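Local coordinates for protein DynE8 (Micromonospora chersina, PDB 4AMM) that forms the acyltransferase domain of the iterative polyketide synthase in enediyne (dynemicin) biosynthesis and probably transfers acyl building blocks onto the synthase, at residues Pro1-Leu5 / Ser374-Ala379; Pro51-Ala57 / Arg87-Val93; Gly95-Val99 / Leu385-Ala390; Gly100-Pro104 / Ala181-Trp185; Leu345-Gly351 / Thr364-Ala370. All blocks are in the same frame, centred on the assembly; numbering follows the deposited sequence. Where two conformers were deposited one is given.

Contact 1. Residues Pro1-Leu5 / Ser374-Ala379; sequences PDHEL and SAAGMA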
# COMPACT_ATOMS: atom_id res chain seq x y z
N PRO A 1 -17.39 -12.59 -8.30
CA PRO A 1 -15.94 -12.32 -8.17
C PRO A 1 -15.08 -13.60 -8.38
O PRO A 1 -15.58 -14.71 -8.14
CB PRO A 1 -15.79 -11.76 -6.74
CG PRO A 1 -17.04 -12.15 -6.02
CD PRO A 1 -18.13 -12.37 -7.04
N ASP A 2 -13.82 -13.44 -8.85
CA ASP A 2 -12.87 -14.56 -9.04
C ASP A 2 -12.24 -15.11 -7.75
O ASP A 2 -11.69 -16.20 -7.72
CB ASP A 2 -11.77 -14.20 -10.07
CG ASP A 2 -10.93 -12.95 -9.69
OD1 ASP A 2 -11.28 -12.21 -8.73
OD2 ASP A 2 -9.91 -12.69 -10.39
N HIS A 3 -12.33 -14.34 -6.66
CA HIS A 3 -11.96 -14.89 -5.37
C HIS A 3 -13.18 -14.65 -4.50
O HIS A 3 -13.90 -13.63 -4.63
CB HIS A 3 -10.77 -14.18 -4.70
CG HIS A 3 -9.44 -14.54 -5.28
ND1 HIS A 3 -9.10 -14.18 -6.57
CD2 HIS A 3 -8.41 -15.24 -4.78
CE1 HIS A 3 -7.90 -14.66 -6.84
NE2 HIS A 3 -7.45 -15.29 -5.77
N GLU A 4 -13.41 -15.62 -3.65
CA GLU A 4 -14.45 -15.56 -2.66
C GLU A 4 -13.81 -15.27 -1.31
O GLU A 4 -12.66 -15.67 -1.05
CB GLU A 4 -15.22 -16.88 -2.64
CG GLU A 4 -16.46 -16.74 -1.79
CD GLU A 4 -17.34 -15.57 -2.33
OE1 GLU A 4 -18.07 -15.74 -3.34
OE2 GLU A 4 -17.18 -14.44 -1.80
N LEU A 5 -14.55 -14.63 -0.40
CA LEU A 5 -14.11 -14.37 0.95
C LEU A 5 -14.82 -15.24 1.92
O LEU A 5 -16.07 -15.20 1.98
CB LEU A 5 -14.47 -12.90 1.28
CG LEU A 5 -14.23 -12.48 2.74
CD1 LEU A 5 -12.74 -12.61 3.15
CD2 LEU A 5 -14.72 -11.00 2.86
N SER A 374 -9.69 -7.82 -11.07
CA SER A 374 -9.71 -8.99 -10.22
C SER A 374 -10.15 -8.56 -8.80
O SER A 374 -9.69 -7.53 -8.30
CB SER A 374 -8.33 -9.69 -10.21
OG SER A 374 -8.25 -10.69 -9.18
N ALA A 375 -11.05 -9.36 -8.20
CA ALA A 375 -11.45 -9.19 -6.80
C ALA A 375 -10.45 -9.78 -5.80
O ALA A 375 -10.72 -9.80 -4.57
CB ALA A 375 -12.81 -9.82 -6.58
N ALA A 376 -9.33 -10.27 -6.28
CA ALA A 376 -8.29 -10.88 -5.44
C ALA A 376 -7.96 -9.96 -4.27
O ALA A 376 -7.98 -10.40 -3.10
CB ALA A 376 -7.01 -11.18 -6.29
N GLY A 377 -7.64 -8.70 -4.56
CA GLY A 377 -7.18 -7.78 -3.51
C GLY A 377 -8.31 -7.41 -2.56
O GLY A 377 -8.05 -7.39 -1.37
N MET A 378 -9.52 -7.12 -3.08
CA MET A 378 -10.60 -6.74 -2.19
C MET A 378 -10.89 -7.93 -1.29
O MET A 378 -11.05 -7.71 -0.12
CB MET A 378 -11.85 -6.18 -2.86
CG MET A 378 -11.57 -5.04 -3.86
SD MET A 378 -10.90 -3.48 -3.29
CE MET A 378 -12.21 -3.27 -2.12
N ALA A 379 -10.85 -9.17 -1.78
CA ALA A 379 -11.08 -10.29 -0.87
C ALA A 379 -9.98 -10.46 0.10
O ALA A 379 -10.26 -10.61 1.32
CB ALA A 379 -11.26 -11.61 -1.64
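D2 and S374 make a helix-capping contact, in which the start of the chain closes over the N-terminal end of the last helix, 376-387. The segment leads into strand 4-10, an outer strand of a four-stranded antiparallel sheet, where L5 sets CD1 against A379 O. The carboxylate of D2 grips two successive residues. OD2 of D2 receives the S374 hydroxyl OG at 2.9 Å through its syn lone pair, while D2 OD1 takes the backbone N of A375, also at 2.9 Å but along a bent bond of 134°. With chi1 at 59°, CG of D2 lies between the backbone N and the carbonyl carbon, which turns the acid onto the helix start; the N-H groups there would probably favour its charged form. S374 OG serves twice, donating to D2 and accepting a capping bond from A376 N at 3.1 Å. Beyond this the contact turns apolar. CB of P1 meets CB of A375 at 3.6 Å, and A379 CB lies 4.0 Å from H3 CB. The imidazole of H3, whose buried ND1 has no polar partner in the model, offers a face to A376: the methyl CB sits 3.9 Å from the ring centroid, a CH-pi contact.

Contact 2. Residues Pro51-Ala57 / Arg87-Val93; sequences PARFAAA and RGLFLVV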
# COMPACT_ATOMS: atom_id res chain seq x y z
N PRO A 51 -14.75 -13.46 18.87
CA PRO A 51 -13.46 -13.40 19.56
C PRO A 51 -12.27 -13.97 18.77
O PRO A 51 -11.31 -13.20 18.59
CB PRO A 51 -13.77 -14.18 20.90
CG PRO A 51 -15.32 -13.95 21.08
CD PRO A 51 -15.86 -14.05 19.66
N ALA A 52 -12.39 -15.20 18.31
CA ALA A 52 -11.33 -15.93 17.58
C ALA A 52 -11.83 -16.00 16.11
O ALA A 52 -12.97 -16.36 15.82
CB ALA A 52 -11.20 -17.38 18.14
N ARG A 53 -10.91 -15.60 15.21
CA ARG A 53 -11.33 -15.36 13.79
C ARG A 53 -10.45 -16.06 12.76
O ARG A 53 -9.22 -16.13 12.92
CB ARG A 53 -11.30 -13.86 13.53
CG ARG A 53 -12.24 -13.01 14.41
CD ARG A 53 -12.26 -11.55 14.02
NE ARG A 53 -13.25 -10.83 14.84
CZ ARG A 53 -13.75 -9.62 14.52
NH1 ARG A 53 -13.38 -8.96 13.40
NH2 ARG A 53 -14.63 -9.04 15.41
N PHE A 54 -11.10 -16.46 11.72
CA PHE A 54 -10.47 -17.04 10.51
C PHE A 54 -10.99 -16.25 9.38
O PHE A 54 -12.21 -16.00 9.24
CB PHE A 54 -10.87 -18.52 10.36
CG PHE A 54 -10.55 -19.13 9.02
CD1 PHE A 54 -11.47 -19.03 8.03
CD2 PHE A 54 -9.34 -19.79 8.86
CE1 PHE A 54 -11.22 -19.59 6.77
CE2 PHE A 54 -9.07 -20.36 7.60
CZ PHE A 54 -10.00 -20.25 6.58
N ALA A 55 -10.14 -15.93 8.36
CA ALA A 55 -10.65 -15.41 7.09
C ALA A 55 -9.69 -15.82 5.98
O ALA A 55 -8.46 -15.71 6.21
CB ALA A 55 -10.71 -13.85 7.13
N ALA A 56 -10.22 -16.17 4.83
CA ALA A 56 -9.36 -16.54 3.70
C ALA A 56 -10.02 -16.06 2.46
O ALA A 56 -11.24 -16.15 2.25
CB ALA A 56 -9.22 -18.06 3.66
N ALA A 57 -9.17 -15.63 1.52
CA ALA A 57 -9.61 -15.36 0.17
C ALA A 57 -9.25 -16.60 -0.67
O ALA A 57 -8.08 -16.98 -0.67
CB ALA A 57 -8.89 -14.15 -0.36
N ARG A 87 -0.85 -15.49 0.59
CA ARG A 87 -1.80 -16.54 0.34
C ARG A 87 -3.26 -16.13 0.72
O ARG A 87 -4.13 -16.97 0.67
CB ARG A 87 -1.37 -17.85 0.96
CG ARG A 87 -0.00 -18.38 0.40
CD ARG A 87 -0.19 -19.00 -0.95
NE ARG A 87 1.08 -19.45 -1.54
CZ ARG A 87 1.88 -18.70 -2.28
NH1 ARG A 87 1.66 -17.39 -2.58
NH2 ARG A 87 3.01 -19.30 -2.76
N GLY A 88 -3.39 -14.92 1.22
CA GLY A 88 -4.73 -14.40 1.61
C GLY A 88 -5.38 -15.17 2.78
O GLY A 88 -6.61 -15.32 2.77
N LEU A 89 -4.57 -15.62 3.72
CA LEU A 89 -5.02 -16.49 4.79
C LEU A 89 -4.66 -15.88 6.08
O LEU A 89 -3.50 -15.53 6.31
CB LEU A 89 -4.32 -17.89 4.69
CG LEU A 89 -4.54 -18.70 5.96
CD1 LEU A 89 -6.05 -18.95 6.23
CD2 LEU A 89 -3.76 -20.02 5.77
N PHE A 90 -5.67 -15.66 6.97
CA PHE A 90 -5.42 -14.94 8.19
C PHE A 90 -6.19 -15.58 9.33
O PHE A 90 -7.39 -15.89 9.18
CB PHE A 90 -5.83 -13.49 8.08
CG PHE A 90 -5.24 -12.77 6.91
CD1 PHE A 90 -3.95 -12.15 7.01
CD2 PHE A 90 -5.88 -12.75 5.72
CE1 PHE A 90 -3.41 -11.51 5.91
CE2 PHE A 90 -5.36 -12.11 4.66
CZ PHE A 90 -4.10 -11.53 4.78
N LEU A 91 -5.50 -15.87 10.44
CA LEU A 91 -6.11 -16.54 11.63
C LEU A 91 -5.60 -15.84 12.83
O LEU A 91 -4.38 -15.72 13.02
CB LEU A 91 -5.72 -18.02 11.61
CG LEU A 91 -6.08 -18.87 12.82
CD1 LEU A 91 -5.54 -18.47 14.22
CD2 LEU A 91 -7.45 -19.19 12.98
N VAL A 92 -6.53 -15.40 13.70
CA VAL A 92 -6.10 -14.66 14.88
C VAL A 92 -6.96 -15.08 16.04
O VAL A 92 -8.18 -14.96 15.94
CB VAL A 92 -6.24 -13.12 14.65
CG1 VAL A 92 -5.84 -12.37 15.85
CG2 VAL A 92 -5.36 -12.66 13.50
N VAL A 93 -6.30 -15.62 17.09
CA VAL A 93 -6.98 -15.90 18.37
C VAL A 93 -6.39 -14.89 19.39
O VAL A 93 -5.20 -14.72 19.46
CB VAL A 93 -6.65 -17.35 18.81
CG1 VAL A 93 -7.30 -17.63 20.20
CG2 VAL A 93 -7.13 -18.32 17.81
O HOH W 1 -8.92 -12.68 17.52
O HOH W 2 -6.48 -18.39 1.10
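F54 and A55 on one side, and L89, F90 and L91 on the other, meet where two inner strands of the four-stranded antiparallel sheet, 52-58 and 89-92, run side by side. This middle is the tight part. R53 pairs with V92 and A55 with F90 as hydrogen-bonded pairs, each by two backbone bonds; R53 N to V92 O, for instance, spans 2.9 Å. F54 with L91, between these, and A56 with L89, just beyond, are the non-hydrogen-bonded pairs, and their side chains share the other face. There CE2 of F54 touches L89 CD1 at 3.6 Å, the two side chains crossing obliquely. The F90 ring, on the R53 face, turns its edge to A55 O.

At the two ends water takes over from the direct backbone bonds. At one end a water donates both to P51 O, at 2.7 Å, and to V92 O. At the other, A57 N still binds G88 O at 2.9 Å, but beyond it a second water lies 2.8 Å from both A57 O and R87 O. G88, at phi 65°, forms with L89 a G1 bulge opposite D84.

The F54 face packs on helices 13-27 and 61-76, while A55 and F90 rest on helix 376-387. R53 reaches beyond the sheet to bind V391 O and F386 O and to form a salt bridge with D392, and strands 4-10 and 81-84 complete the sheet on either side.

Contact 3. Residues Gly95-Val99 / Leu385-Ala390; sequences GPLRV and LFAAGA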
# COMPACT_ATOMS: atom_id res chain seq x y z
N GLY A 95 -7.01 -11.47 19.26
CA GLY A 95 -6.89 -10.08 18.68
C GLY A 95 -7.78 -9.15 19.49
O GLY A 95 -8.40 -9.60 20.54
N PRO A 96 -7.98 -7.95 19.02
CA PRO A 96 -7.57 -7.41 17.72
C PRO A 96 -6.12 -7.14 17.67
O PRO A 96 -5.43 -7.04 18.72
CB PRO A 96 -8.37 -6.14 17.60
CG PRO A 96 -8.57 -5.70 19.08
CD PRO A 96 -8.89 -7.02 19.72
N LEU A 97 -5.57 -7.15 16.45
CA LEU A 97 -4.22 -6.70 16.20
C LEU A 97 -4.23 -5.23 15.79
O LEU A 97 -5.29 -4.64 15.62
CB LEU A 97 -3.64 -7.50 15.02
CG LEU A 97 -3.76 -8.97 15.21
CD1 LEU A 97 -2.96 -9.65 14.14
CD2 LEU A 97 -3.16 -9.42 16.48
N ARG A 98 -3.08 -4.62 15.69
CA ARG A 98 -2.95 -3.23 15.24
C ARG A 98 -2.80 -3.23 13.72
O ARG A 98 -1.89 -3.91 13.20
CB ARG A 98 -1.69 -2.61 15.81
CG ARG A 98 -1.88 -2.36 17.32
CD ARG A 98 -0.58 -1.80 17.97
NE ARG A 98 -0.30 -0.48 17.48
CZ ARG A 98 -0.81 0.64 17.96
NH1 ARG A 98 -1.68 0.60 18.99
NH2 ARG A 98 -0.51 1.83 17.46
N VAL A 99 -3.70 -2.49 13.03
CA VAL A 99 -3.68 -2.44 11.54
C VAL A 99 -3.36 -1.08 11.14
O VAL A 99 -3.97 -0.11 11.59
CB VAL A 99 -5.05 -2.89 10.96
CG1 VAL A 99 -5.01 -2.75 9.43
CG2 VAL A 99 -5.32 -4.36 11.30
N LEU A 385 -8.51 -7.41 7.22
CA LEU A 385 -9.17 -6.46 8.17
C LEU A 385 -10.03 -7.29 9.09
O LEU A 385 -10.11 -6.92 10.31
CB LEU A 385 -9.99 -5.53 7.36
CG LEU A 385 -9.18 -4.49 6.52
CD1 LEU A 385 -10.03 -3.73 5.57
CD2 LEU A 385 -8.51 -3.46 7.45
N PHE A 386 -10.78 -8.27 8.62
CA PHE A 386 -11.69 -9.01 9.50
C PHE A 386 -10.92 -9.82 10.49
O PHE A 386 -11.16 -9.76 11.71
CB PHE A 386 -12.67 -9.88 8.67
CG PHE A 386 -13.61 -10.70 9.53
CD1 PHE A 386 -14.81 -10.09 9.96
CD2 PHE A 386 -13.29 -11.96 9.93
CE1 PHE A 386 -15.67 -10.81 10.79
CE2 PHE A 386 -14.12 -12.68 10.78
CZ PHE A 386 -15.37 -12.10 11.19
N ALA A 387 -9.93 -10.62 10.09
CA ALA A 387 -9.23 -11.51 11.01
C ALA A 387 -8.51 -10.68 12.04
O ALA A 387 -8.44 -11.10 13.22
CB ALA A 387 -8.29 -12.44 10.26
N ALA A 388 -7.93 -9.55 11.68
CA ALA A 388 -7.18 -8.71 12.59
C ALA A 388 -8.09 -7.92 13.51
O ALA A 388 -7.59 -7.23 14.42
CB ALA A 388 -6.24 -7.76 11.80
N GLY A 389 -9.42 -8.00 13.30
CA GLY A 389 -10.34 -7.32 14.20
C GLY A 389 -10.47 -5.87 13.89
O GLY A 389 -11.09 -5.16 14.73
N ALA A 390 -10.03 -5.38 12.73
CA ALA A 390 -10.22 -3.96 12.40
C ALA A 390 -11.63 -3.69 11.82
O ALA A 390 -12.03 -2.53 11.79
CB ALA A 390 -9.15 -3.47 11.43
O HOH W 3 -7.70 -4.00 14.54
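P96, joined to G95 by a cis peptide bond, brings its ring against the C-terminal end of helix 376-387, and from there the 95-99 segment follows the turn A388-A390 into the parallel sheet. CB of P96 lies 3.5 Å from A388 O and beside G389, whose lack of a side chain leaves room for the ring. G389, at phi 80°, ends the helix in a Schellman motif: its N bonds back to F386 O, and A390 N bonds back to L385 O at 2.9 Å.

Next comes L97, which uses the helix end's carbonyl. Its N donates to A388 O at 2.9 Å, with the donor tilted somewhat from the carbonyl plane, and a water 2.7 Å from L97 O also approaches A388 O. L97 CB rests against A388 CB, whereas its branch leads toward strands 81-84 and 89-92. R98 points its side chain the other way, and its N binds D343.

V99 opens strand 99-103 and supplies the apolar part. Its two methyls divide the work: CG2, anti to the carbonyl carbon, touches both A388 CB, at 3.6 Å, and A390 CB, at 3.9 Å. CG1 instead reaches L385 CD2 at 4.1 Å, the side chains crossing at about a right angle.

The chemistry thus splits in two: A388 O, at the helix end, accepts from a backbone N of the incoming chain, and the A388 methyl on the same residue helps bury V99.

Contact 4. Residues Gly100-Pro104 / Ala181-Trp185; sequences GLLFP and AALSW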
# COMPACT_ATOMS: atom_id res chain seq x y z
N GLY A 100 -2.40 -0.94 10.17
CA GLY A 100 -2.07 0.38 9.61
C GLY A 100 -2.47 0.43 8.16
O GLY A 100 -2.50 -0.62 7.52
N LEU A 101 -2.73 1.61 7.63
CA LEU A 101 -3.00 1.80 6.21
C LEU A 101 -1.81 2.35 5.43
O LEU A 101 -1.07 3.17 5.90
CB LEU A 101 -4.19 2.73 5.97
CG LEU A 101 -5.46 2.40 6.78
CD1 LEU A 101 -6.52 3.42 6.41
CD2 LEU A 101 -5.94 1.01 6.41
N LEU A 102 -1.71 1.84 4.21
CA LEU A 102 -0.70 2.37 3.20
C LEU A 102 -1.39 2.94 2.01
O LEU A 102 -2.18 2.24 1.38
CB LEU A 102 0.19 1.21 2.77
CG LEU A 102 0.88 0.40 3.87
CD1 LEU A 102 1.61 -0.85 3.24
CD2 LEU A 102 1.88 1.20 4.64
N PHE A 103 -1.08 4.22 1.69
CA PHE A 103 -1.70 4.82 0.52
C PHE A 103 -0.62 5.02 -0.57
O PHE A 103 0.36 5.76 -0.34
CB PHE A 103 -2.28 6.19 0.89
CG PHE A 103 -3.58 6.06 1.71
CD1 PHE A 103 -4.76 5.90 1.04
CD2 PHE A 103 -3.59 6.08 3.11
CE1 PHE A 103 -5.99 5.74 1.74
CE2 PHE A 103 -4.85 5.90 3.82
CZ PHE A 103 -6.02 5.76 3.14
N PRO A 104 -0.80 4.34 -1.71
CA PRO A 104 0.28 4.35 -2.72
C PRO A 104 0.37 5.64 -3.46
O PRO A 104 -0.56 6.47 -3.59
CB PRO A 104 -0.16 3.24 -3.66
CG PRO A 104 -1.66 3.31 -3.62
CD PRO A 104 -1.97 3.57 -2.11
N ALA A 181 -4.02 11.21 -0.07
CA ALA A 181 -5.12 10.31 0.27
C ALA A 181 -5.04 10.04 1.77
O ALA A 181 -6.15 9.95 2.42
CB ALA A 181 -5.00 9.02 -0.51
N ALA A 182 -3.87 9.87 2.38
CA ALA A 182 -3.76 9.65 3.81
C ALA A 182 -4.38 10.85 4.55
O ALA A 182 -5.10 10.63 5.58
CB ALA A 182 -2.32 9.38 4.25
N LEU A 183 -4.07 12.06 4.13
CA LEU A 183 -4.64 13.26 4.80
C LEU A 183 -6.12 13.26 4.62
O LEU A 183 -6.83 13.67 5.56
CB LEU A 183 -4.00 14.50 4.15
CG LEU A 183 -2.58 14.72 4.63
CD1 LEU A 183 -1.85 15.78 3.84
CD2 LEU A 183 -2.48 15.14 6.14
N SER A 184 -6.68 12.84 3.49
CA SER A 184 -8.13 12.83 3.27
C SER A 184 -8.75 11.81 4.22
O SER A 184 -9.74 12.09 4.94
CB SER A 184 -8.52 12.55 1.82
OG SER A 184 -9.92 12.76 1.65
N TRP A 185 -8.16 10.63 4.31
CA TRP A 185 -8.64 9.63 5.27
C TRP A 185 -8.64 10.16 6.68
O TRP A 185 -9.59 9.84 7.47
CB TRP A 185 -7.72 8.36 5.16
CG TRP A 185 -7.92 7.34 6.31
CD1 TRP A 185 -8.90 6.38 6.39
CD2 TRP A 185 -7.16 7.29 7.52
NE1 TRP A 185 -8.83 5.76 7.64
CE2 TRP A 185 -7.73 6.23 8.30
CE3 TRP A 185 -6.01 7.95 7.99
CZ2 TRP A 185 -7.25 5.88 9.53
CZ3 TRP A 185 -5.49 7.54 9.23
CH2 TRP A 185 -6.12 6.52 9.97
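L101 and F103 reach from one face of their strand to A181, A182 and W185 on a helix, with no hydrogen bond between the two segments. L101 has CG beside the backbone N (chi1 -49°) and CD1 extended away from CA, which carries that methyl over the indole of W185. CD1 of L101 lies 3.6 Å from the centroid of the five-membered ring, almost directly over its face, in a CH-pi contact; its nearest atom there is W185 NE1, at 3.5 Å. The indole is set to receive it because CG of W185 is anti to the backbone N, at chi1 168°, which leaves the ring with its edge at A182 O of its own helix and a face to L101.

Strand 99-103 is the middle strand of the five-stranded parallel sheet, and helix 178-185 follows a GxSxG pattern consistent with the nucleophile elbow of acyltransferases, whose residues the F103 side chain also touches. F103 lies flat against the helix backbone, with A181 C and A182 N over one face. The alanine methyls flank its ring: A181 CB is 3.5 Å from F103 CD1, and A182 CB is 3.7 Å from F103 CD2. Farther out, F103 CZ meets W185 CB at 3.7 Å, and the F103 ring and the five-membered ring of W185 are inclined at 42°, with centroids 5.9 Å apart. Helix 144-165 closes in on the same side chains, with L162 against L101 and I159 against F103.

Contact 5. Residues Leu345-Gly351 / Thr364-Ala370; sequences LVEVGPG and TAVSLDA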
# COMPACT_ATOMS: atom_id res chain seq x y z
N LEU A 345 -0.43 -4.44 7.70
CA LEU A 345 -0.67 -3.21 6.94
C LEU A 345 -1.61 -3.55 5.80
O LEU A 345 -1.43 -4.60 5.15
CB LEU A 345 0.67 -2.72 6.38
CG LEU A 345 1.64 -2.33 7.46
CD1 LEU A 345 3.05 -2.31 7.00
CD2 LEU A 345 1.24 -0.98 8.04
N VAL A 346 -2.55 -2.70 5.49
CA VAL A 346 -3.43 -2.87 4.37
C VAL A 346 -3.27 -1.69 3.45
O VAL A 346 -3.40 -0.52 3.86
CB VAL A 346 -4.94 -2.95 4.87
CG1 VAL A 346 -5.86 -3.03 3.63
CG2 VAL A 346 -5.07 -4.23 5.74
N GLU A 347 -2.91 -1.97 2.21
CA GLU A 347 -2.79 -0.91 1.18
C GLU A 347 -4.15 -0.57 0.58
O GLU A 347 -4.93 -1.48 0.19
CB GLU A 347 -1.75 -1.40 0.14
CG GLU A 347 -1.49 -0.40 -1.00
CD GLU A 347 -0.39 -0.88 -1.94
OE1 GLU A 347 0.10 -2.02 -1.80
OE2 GLU A 347 0.10 -0.03 -2.66
N VAL A 348 -4.41 0.74 0.54
CA VAL A 348 -5.74 1.29 0.10
C VAL A 348 -5.61 2.12 -1.19
O VAL A 348 -5.38 3.33 -1.17
CB VAL A 348 -6.25 2.19 1.23
CG1 VAL A 348 -7.72 2.69 1.00
CG2 VAL A 348 -6.25 1.46 2.59
N GLY A 349 -5.68 1.44 -2.32
CA GLY A 349 -5.35 2.18 -3.54
C GLY A 349 -5.19 1.08 -4.51
O GLY A 349 -5.36 -0.14 -4.24
N PRO A 350 -4.91 1.51 -5.75
CA PRO A 350 -4.75 0.58 -6.84
C PRO A 350 -3.36 -0.02 -6.79
O PRO A 350 -2.41 0.65 -6.41
CB PRO A 350 -4.90 1.51 -8.07
CG PRO A 350 -4.52 2.85 -7.65
CD PRO A 350 -4.71 2.93 -6.12
N GLY A 351 -3.30 -1.28 -7.22
CA GLY A 351 -2.07 -2.05 -7.33
C GLY A 351 -1.57 -2.49 -5.96
O GLY A 351 -2.28 -2.40 -4.96
N THR A 364 4.35 -7.25 7.34
CA THR A 364 3.25 -8.03 6.73
C THR A 364 2.21 -7.09 6.13
O THR A 364 1.74 -6.21 6.86
CB THR A 364 2.53 -8.84 7.83
OG1 THR A 364 3.46 -9.78 8.43
CG2 THR A 364 1.30 -9.63 7.32
N ALA A 365 1.95 -7.21 4.81
CA ALA A 365 1.11 -6.24 4.15
C ALA A 365 0.33 -6.91 3.04
O ALA A 365 0.88 -7.82 2.31
CB ALA A 365 2.00 -5.11 3.56
N VAL A 366 -0.86 -6.45 2.77
CA VAL A 366 -1.70 -6.92 1.70
C VAL A 366 -2.44 -5.77 1.08
O VAL A 366 -2.74 -4.79 1.83
CB VAL A 366 -2.65 -8.01 2.24
CG1 VAL A 366 -3.53 -7.46 3.30
CG2 VAL A 366 -3.45 -8.66 1.14
N SER A 367 -2.72 -5.74 -0.20
CA SER A 367 -3.38 -4.60 -0.83
C SER A 367 -4.82 -4.93 -1.14
O SER A 367 -5.14 -6.02 -1.68
CB SER A 367 -2.64 -4.25 -2.14
OG SER A 367 -3.32 -3.15 -2.73
N LEU A 368 -5.72 -3.99 -0.89
CA LEU A 368 -7.08 -4.07 -1.37
C LEU A 368 -7.16 -3.97 -2.88
O LEU A 368 -8.22 -4.35 -3.42
CB LEU A 368 -7.89 -2.90 -0.79
CG LEU A 368 -8.30 -3.12 0.66
CD1 LEU A 368 -8.73 -1.81 1.27
CD2 LEU A 368 -9.46 -4.18 0.79
N ASP A 369 -6.15 -3.39 -3.56
CA ASP A 369 -6.14 -3.30 -5.04
C ASP A 369 -7.42 -2.67 -5.56
O ASP A 369 -8.14 -3.24 -6.36
CB ASP A 369 -5.79 -4.64 -5.66
CG ASP A 369 -5.39 -4.52 -7.11
OD1 ASP A 369 -5.18 -3.37 -7.64
OD2 ASP A 369 -5.24 -5.62 -7.72
N ALA A 370 -7.74 -1.50 -5.01
CA ALA A 370 -9.02 -0.82 -5.31
C ALA A 370 -9.08 -0.39 -6.79
O ALA A 370 -8.12 0.15 -7.32
CB ALA A 370 -9.23 0.41 -4.41
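Strands 344-347 and 365-367, the two ends of a beta-alpha-beta unit joined through helix 353-360, lie parallel here, with L345 beside A365, V346 beside V366 and E347 beside S367. The backbone bonds alternate across the pair: L345 N reaches T364 O, V366 N reaches L345 O, E347 N reaches V366 O, and L368 N binds E347 O at 2.8 Å. On one face V346 CG1 packs on L368 CG at 3.8 Å, close to helix 376-387. On the other, E347, with CG anti to the backbone N (chi1 -179°) and its chain extended beyond, passes S367, with OE1 3.5 Å from S367 CB, before its carboxylate accepts from the backbone N atoms of L354 and S355 in the helix start.

Past the strand ends the chains stay clasped through their turns. A370 N donates to G349 O at 2.8 Å from well above the carbonyl plane, 57° out of it. G351 is held at both its polar atoms: its N binds D369 OD1 at 2.8 Å, and its O receives S367 OG at 2.6 Å. That same hydroxyl accepts D369 N at 3.0 Å, forming an ST turn, so S367 ties the turn after its own strand to the loop leaving the other. G349 N, buried here, has no polar partner in the model. With 365-367 as an outer strand, the pair forms the edge of the parallel sheet, as in the larger, alpha/beta-hydrolase-like subdomain of acyltransferases.

The chain begins in contact 1, whose second half comes only near the C terminus, so nearly the whole domain lies within the loop it closes. Contact 2 follows as a short closure within that loop, uniting two strands of the antiparallel sheet. Contact 3 opens next and ends beyond residue 379, so it crosses contact 1; both use helix 376-387, one at each end. Contacts 4 and 5 lie in series within contacts 1 and 3 alike. They share the parallel sheet, where strands 99-103 and 344-347 are neighbours. L385 of the last helix meets V346 on the parallel sheet, while its A379 and A387 meet A57 and F90 on the antiparallel one, so the helix lies between the two.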